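Side-chain contacts in type 3 secretion system regulator YopR (Yersinia pestis, PDB 1Z21), which may regulate assembly of the type III secretion system of the plague bacterium by controlling secretion or polymerisation of the needle subunit YscF: residues 30-35 against 77-82; 48-53 against 100-105. One frame throughout, in Å; residues are numbered along the deposited sequence.

Interaction 1. Residues 30-35 against 77-82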
loop_
_atom_site.group_PDB
_atom_site.type_symbol
_atom_site.label_atom_id
_atom_site.label_comp_id
_atom_site.label_asym_id
_atom_site.label_seq_id
_atom_site.Cartn_x
_atom_site.Cartn_y
_atom_site.Cartn_z
ATOM N N VAL A 30 1.826 -2.558 10.714
ATOM C CA VAL A 30 1.747 -4.016 10.568
ATOM C C VAL A 30 1.005 -4.410 9.270
ATOM O O VAL A 30 1.477 -5.249 8.486
ATOM C CB VAL A 30 1.070 -4.688 11.800
ATOM C CG1 VAL A 30 1.029 -6.192 11.611
ATOM C CG2 VAL A 30 1.818 -4.351 13.074
ATOM N N LEU A 31 -0.146 -3.782 9.026
ATOM C CA LEU A 31 -0.916 -4.029 7.801
ATOM C C LEU A 31 -0.096 -3.744 6.543
ATOM O O LEU A 31 -0.164 -4.495 5.565
ATOM C CB LEU A 31 -2.181 -3.177 7.793
ATOM C CG LEU A 31 -3.368 -3.758 8.587
ATOM C CD1 LEU A 31 -4.423 -2.697 8.929
ATOM C CD2 LEU A 31 -4.002 -4.880 7.829
ATOM N N ALA A 32 0.683 -2.674 6.587
ATOM C CA ALA A 32 1.412 -2.199 5.410
ATOM C C ALA A 32 2.675 -2.995 5.146
ATOM O O ALA A 32 3.203 -2.956 4.049
ATOM C CB ALA A 32 1.758 -0.740 5.563
ATOM N N THR A 33 3.138 -3.733 6.149
ATOM C CA THR A 33 4.431 -4.397 6.073
ATOM C C THR A 33 4.555 -5.339 4.878
ATOM O O THR A 33 5.436 -5.114 4.060
ATOM C CB THR A 33 4.769 -5.105 7.414
ATOM O OG1 THR A 33 5.068 -4.110 8.396
ATOM C CG2 THR A 33 6.048 -5.931 7.294
ATOM N N PRO A 34 3.703 -6.363 4.741
ATOM C CA PRO A 34 3.823 -7.277 3.602
ATOM C C PRO A 34 3.586 -6.578 2.257
ATOM O O PRO A 34 4.130 -7.024 1.246
ATOM C CB PRO A 34 2.737 -8.328 3.868
ATOM C CG PRO A 34 1.764 -7.656 4.753
ATOM C CD PRO A 34 2.578 -6.749 5.610
ATOM N N VAL A 35 2.806 -5.497 2.251
ATOM C CA VAL A 35 2.504 -4.804 1.005
ATOM C C VAL A 35 3.729 -4.052 0.532
ATOM O O VAL A 35 4.070 -4.110 -0.647
ATOM C CB VAL A 35 1.315 -3.846 1.151
ATOM C CG1 VAL A 35 0.931 -3.273 -0.205
ATOM C CG2 VAL A 35 0.127 -4.581 1.788
ATOM N N LEU A 77 -1.307 2.689 1.031
ATOM C CA LEU A 77 -0.363 3.418 0.177
ATOM C C LEU A 77 0.392 4.491 0.962
ATOM O O LEU A 77 1.609 4.582 0.872
ATOM C CB LEU A 77 -1.086 4.040 -1.043
ATOM C CG LEU A 77 -1.443 3.051 -2.168
ATOM C CD1 LEU A 77 -2.375 3.713 -3.178
ATOM C CD2 LEU A 77 -0.194 2.531 -2.832
ATOM N N LEU A 78 -0.344 5.271 1.745
ATOM C CA LEU A 78 0.235 6.317 2.577
ATOM C C LEU A 78 1.186 5.710 3.609
ATOM O O LEU A 78 2.285 6.209 3.807
ATOM C CB LEU A 78 -0.865 7.153 3.240
ATOM C CG LEU A 78 -1.591 8.052 2.227
ATOM C CD1 LEU A 78 -2.874 8.633 2.773
ATOM C CD2 LEU A 78 -0.692 9.160 1.758
ATOM N N GLN A 79 0.796 4.600 4.219
ATOM C CA GLN A 79 1.663 3.977 5.219
ATOM C C GLN A 79 2.914 3.351 4.598
ATOM O O GLN A 79 3.989 3.447 5.159
ATOM C CB GLN A 79 0.886 2.968 6.066
ATOM C CG GLN A 79 1.709 2.392 7.240
ATOM C CD GLN A 79 2.114 3.447 8.262
ATOM O OE1 GLN A 79 1.381 4.421 8.488
ATOM N NE2 GLN A 79 3.275 3.251 8.895
ATOM N N VAL A 80 2.784 2.739 3.429
ATOM C CA VAL A 80 3.937 2.237 2.691
ATOM C C VAL A 80 4.972 3.362 2.495
ATOM O O VAL A 80 6.169 3.172 2.733
ATOM C CB VAL A 80 3.520 1.618 1.322
ATOM C CG1 VAL A 80 4.722 1.393 0.423
ATOM C CG2 VAL A 80 2.785 0.299 1.525
ATOM N N LEU A 81 4.509 4.529 2.055
ATOM C CA LEU A 81 5.397 5.675 1.848
ATOM C C LEU A 81 6.189 6.028 3.109
ATOM O O LEU A 81 7.362 6.378 3.016
ATOM C CB LEU A 81 4.610 6.904 1.383
ATOM C CG LEU A 81 4.349 7.025 -0.121
ATOM C CD1 LEU A 81 3.335 8.103 -0.369
ATOM C CD2 LEU A 81 5.624 7.330 -0.894
ATOM N N GLU A 82 5.551 5.957 4.277
ATOM C CA GLU A 82 6.233 6.257 5.544
ATOM C C GLU A 82 7.475 5.396 5.807
ATOM O O GLU A 82 8.404 5.842 6.482
ATOM C CB GLU A 82 5.281 6.124 6.740
ATOM C CG GLU A 82 4.279 7.248 6.909
ATOM C CD GLU A 82 4.925 8.603 7.187
ATOM O OE1 GLU A 82 6.165 8.693 7.227
ATOM O OE2 GLU A 82 4.186 9.585 7.366
#
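Ala32 is the first residue of 30-35 to touch 77-82. Its CB points at 77-82 and packs against the aliphatic part of Gln79, 3.6 Å from Gln79 CG and 3.8 Å from Gln79 CB. Gln79 reaches this position with CG anti to its backbone N (chi1 -174°). The chain then bends at chi2 (64°). The Gln79 NE2 donates to the carboxylate of Glu29, one turn before Thr33. The methylenes therefore lie against the alanine while the amide is held by Glu29 of helix 25-43, the helix that carries Ala32. Val80 covers the next part of Ala32. Its CG2 is 4.1 Å from the Ala32 O and 4.3 Å from the Ala32 CB. This methyl branch stands beside the backbone N of Val80. Pro34 follows and has no N-H to give, and the helix is kinked here. Val35, on the same side as Ala32, brings CG1 to 4.4 Å from Val80 CG2, a looser touch. One methyl of Val80 thus meets both residues of the first helix. Val35 is also packed by Leu63 and Phe66 of helix 52-66 and by Ile76. Just past the segment, Arg36 donates to the carbonyl oxygens of Gln79 and Val80, so two backbone acceptors on the second helix are gripped by a residue of the first. No hydrogen bond joins the two segments themselves. The small alanine lets the backbones come near, with Ala32 CA and Val80 CA 5.8 Å apart. The segment axes approach to 8.9 Å and cross at -78°. This is orthogonal helix packing, with helices 25-43 and 71-82 crossing at a small residue in the interior of the five-helix core domain.

Interaction 2. Residues 48-53 against 100-105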
loop_
_atom_site.group_PDB
_atom_site.type_symbol
_atom_site.label_atom_id
_atom_site.label_comp_id
_atom_site.label_asym_id
_atom_site.label_seq_id
_atom_site.Cartn_x
_atom_site.Cartn_y
_atom_site.Cartn_z
ATOM N N GLY A 48 15.024 6.054 -12.397
ATOM C CA GLY A 48 14.533 6.821 -13.528
ATOM C C GLY A 48 13.021 7.000 -13.484
ATOM O O GLY A 48 12.429 6.990 -12.411
ATOM N N SER A 49 12.399 7.153 -14.651
ATOM C CA SER A 49 11.031 7.659 -14.739
ATOM C C SER A 49 9.992 6.559 -14.708
ATOM O O SER A 49 10.145 5.517 -15.348
ATOM C CB SER A 49 10.849 8.474 -16.022
ATOM O OG SER A 49 11.845 9.470 -16.121
ATOM N N VAL A 50 8.915 6.816 -13.980
ATOM C CA VAL A 50 7.797 5.901 -13.913
ATOM C C VAL A 50 7.096 5.813 -15.257
ATOM O O VAL A 50 7.171 6.729 -16.075
ATOM C CB VAL A 50 6.782 6.285 -12.819
ATOM C CG1 VAL A 50 7.465 6.302 -11.447
ATOM C CG2 VAL A 50 6.097 7.627 -13.129
ATOM N N VAL A 51 6.427 4.688 -15.472
ATOM C CA VAL A 51 5.729 4.411 -16.715
ATOM C C VAL A 51 4.294 4.081 -16.335
ATOM O O VAL A 51 3.972 2.914 -16.129
ATOM C CB VAL A 51 6.338 3.203 -17.451
ATOM C CG1 VAL A 51 5.713 3.048 -18.832
ATOM C CG2 VAL A 51 7.840 3.324 -17.550
ATOM N N PRO A 52 3.441 5.093 -16.209
ATOM C CA PRO A 52 2.087 4.902 -15.661
ATOM C C PRO A 52 1.268 3.750 -16.255
ATOM O O PRO A 52 0.678 2.974 -15.507
ATOM C CB PRO A 52 1.409 6.237 -15.956
ATOM C CG PRO A 52 2.506 7.218 -15.949
ATOM C CD PRO A 52 3.701 6.509 -16.526
ATOM N N ALA A 53 1.226 3.627 -17.574
ATOM C CA ALA A 53 0.374 2.627 -18.212
ATOM C C ALA A 53 0.780 1.193 -17.878
ATOM O O ALA A 53 -0.042 0.287 -17.952
ATOM C CB ALA A 53 0.332 2.841 -19.738
ATOM N N ILE A 100 3.271 5.691 -6.179
ATOM C CA ILE A 100 2.259 5.726 -5.142
ATOM C C ILE A 100 1.473 7.008 -5.236
ATOM O O ILE A 100 0.244 7.014 -5.180
ATOM C CB ILE A 100 2.902 5.574 -3.753
ATOM C CG1 ILE A 100 3.328 4.119 -3.561
ATOM C CG2 ILE A 100 1.921 6.010 -2.657
ATOM C CD1 ILE A 100 4.092 3.872 -2.270
ATOM N N ASN A 101 2.184 8.108 -5.407
ATOM C CA ASN A 101 1.524 9.385 -5.495
ATOM C C ASN A 101 0.614 9.506 -6.730
ATOM O O ASN A 101 -0.433 10.122 -6.643
ATOM C CB ASN A 101 2.552 10.506 -5.351
ATOM C CG ASN A 101 3.116 10.588 -3.905
ATOM O OD1 ASN A 101 2.352 10.684 -2.924
ATOM N ND2 ASN A 101 4.435 10.511 -3.770
ATOM N N LYS A 102 0.984 8.877 -7.844
ATOM C CA LYS A 102 0.120 8.870 -9.028
ATOM C C LYS A 102 -1.158 8.065 -8.784
ATOM O O LYS A 102 -2.241 8.487 -9.178
ATOM C CB LYS A 102 0.875 8.346 -10.256
ATOM C CG LYS A 102 1.944 9.298 -10.730
ATOM C CD LYS A 102 2.326 9.056 -12.141
ATOM C CE LYS A 102 3.450 9.980 -12.567
ATOM N NZ LYS A 102 2.978 11.371 -12.739
ATOM N N GLU A 103 -1.045 6.916 -8.120
ATOM C CA GLU A 103 -2.236 6.147 -7.735
ATOM C C GLU A 103 -3.112 6.899 -6.737
ATOM O O GLU A 103 -4.326 6.857 -6.843
ATOM C CB GLU A 103 -1.862 4.772 -7.175
ATOM C CG GLU A 103 -3.058 3.895 -6.769
ATOM C CD GLU A 103 -4.028 3.576 -7.909
ATOM O OE1 GLU A 103 -3.639 3.654 -9.096
ATOM O OE2 GLU A 103 -5.189 3.224 -7.613
ATOM N N LEU A 104 -2.509 7.590 -5.770
ATOM C CA LEU A 104 -3.295 8.341 -4.805
ATOM C C LEU A 104 -4.097 9.439 -5.516
ATOM O O LEU A 104 -5.226 9.705 -5.149
ATOM C CB LEU A 104 -2.424 8.917 -3.685
ATOM C CG LEU A 104 -1.964 7.876 -2.660
ATOM C CD1 LEU A 104 -0.900 8.445 -1.768
ATOM C CD2 LEU A 104 -3.110 7.385 -1.810
ATOM N N MET A 105 -3.521 10.029 -6.558
ATOM C CA MET A 105 -4.217 11.070 -7.320
ATOM C C MET A 105 -5.429 10.479 -8.019
ATOM O O MET A 105 -6.464 11.122 -8.091
ATOM C CB MET A 105 -3.258 11.740 -8.312
ATOM C CG MET A 105 -3.882 12.797 -9.223
ATOM S SD MET A 105 -4.294 14.260 -8.304
ATOM C CE MET A 105 -2.745 15.142 -8.353
#
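The puckered pyrrolidine ring of Pro52 is the ring that touches across this contact. Lys102 comes from one side of the ring, displaced outward beyond the CG corner. Lys102 CD is 4.2 Å from Pro52 CG, and the ring pucker tips that CG toward the lysine. The main touch is made by Val50, two residues earlier. Its CG2 lies 3.6 Å from Lys102 CE and 4.2 Å from Lys102 CD. With chi1 at -59°, CG1 of Val50 lies anti to the carbonyl carbon and CG2 falls between the backbone N and that carbon, on the side of the lysine. The two side chains pass at a slant, so the valine meets the far methylenes of the lysine. Lys102 runs nearly extended from CA out to CE, then bends at chi4 (-73°). That bend turns NZ away from the Val50 methyl. The ammonium has a long, weak ion pair with Glu98, one turn earlier on the same helix. The contact is apolar and lies at the surface of the five-helix core domain, which resembles one domain of the secretion regulator YopN. Here the loop entering helix 52-66 is laid against helix 94-107. Val51 takes the N-cap position of helix 52-66, and its backbone N donates to the Asp55 carboxylate. Pro52 then starts the helix. Val50 is the less exposed of Val50 and Pro52 and also packs on Tyr95, Glu98 and Leu99 of helix 94-107. Lys102 buries more of its surface here than Val50 or Pro52, and all of its contact is through methylenes. Beside it in sequence, Glu103 is buried within the domain. It rests on Leu56 and Leu59 of helix 52-66, and its OE1 makes a salt bridge with Arg60 NH1.

In the fold
The two interactions lie about 17 Å apart, centre to centre. Interaction 1 is near the middle of the chain and interaction 2 is at its surface. Their segments alternate in sequence: 30-35, 48-53, 77-82, 100-105. They involve four of the five helices: 25-43, 52-66, 71-82 and 94-107. The second segments are in direct contact. Leu81 CD1 is 3.4 Å from Ile100 CG2, and Val80 CG1 is 3.7 Å from Ile100 CD1. Val80 thus packs on helix 25-43 with one methyl and on helix 94-107 with the other. Helix 71-82 lies between these two. The crossing order ties distant parts of the chain into one compact unit, consistent with a protease-resistant core domain.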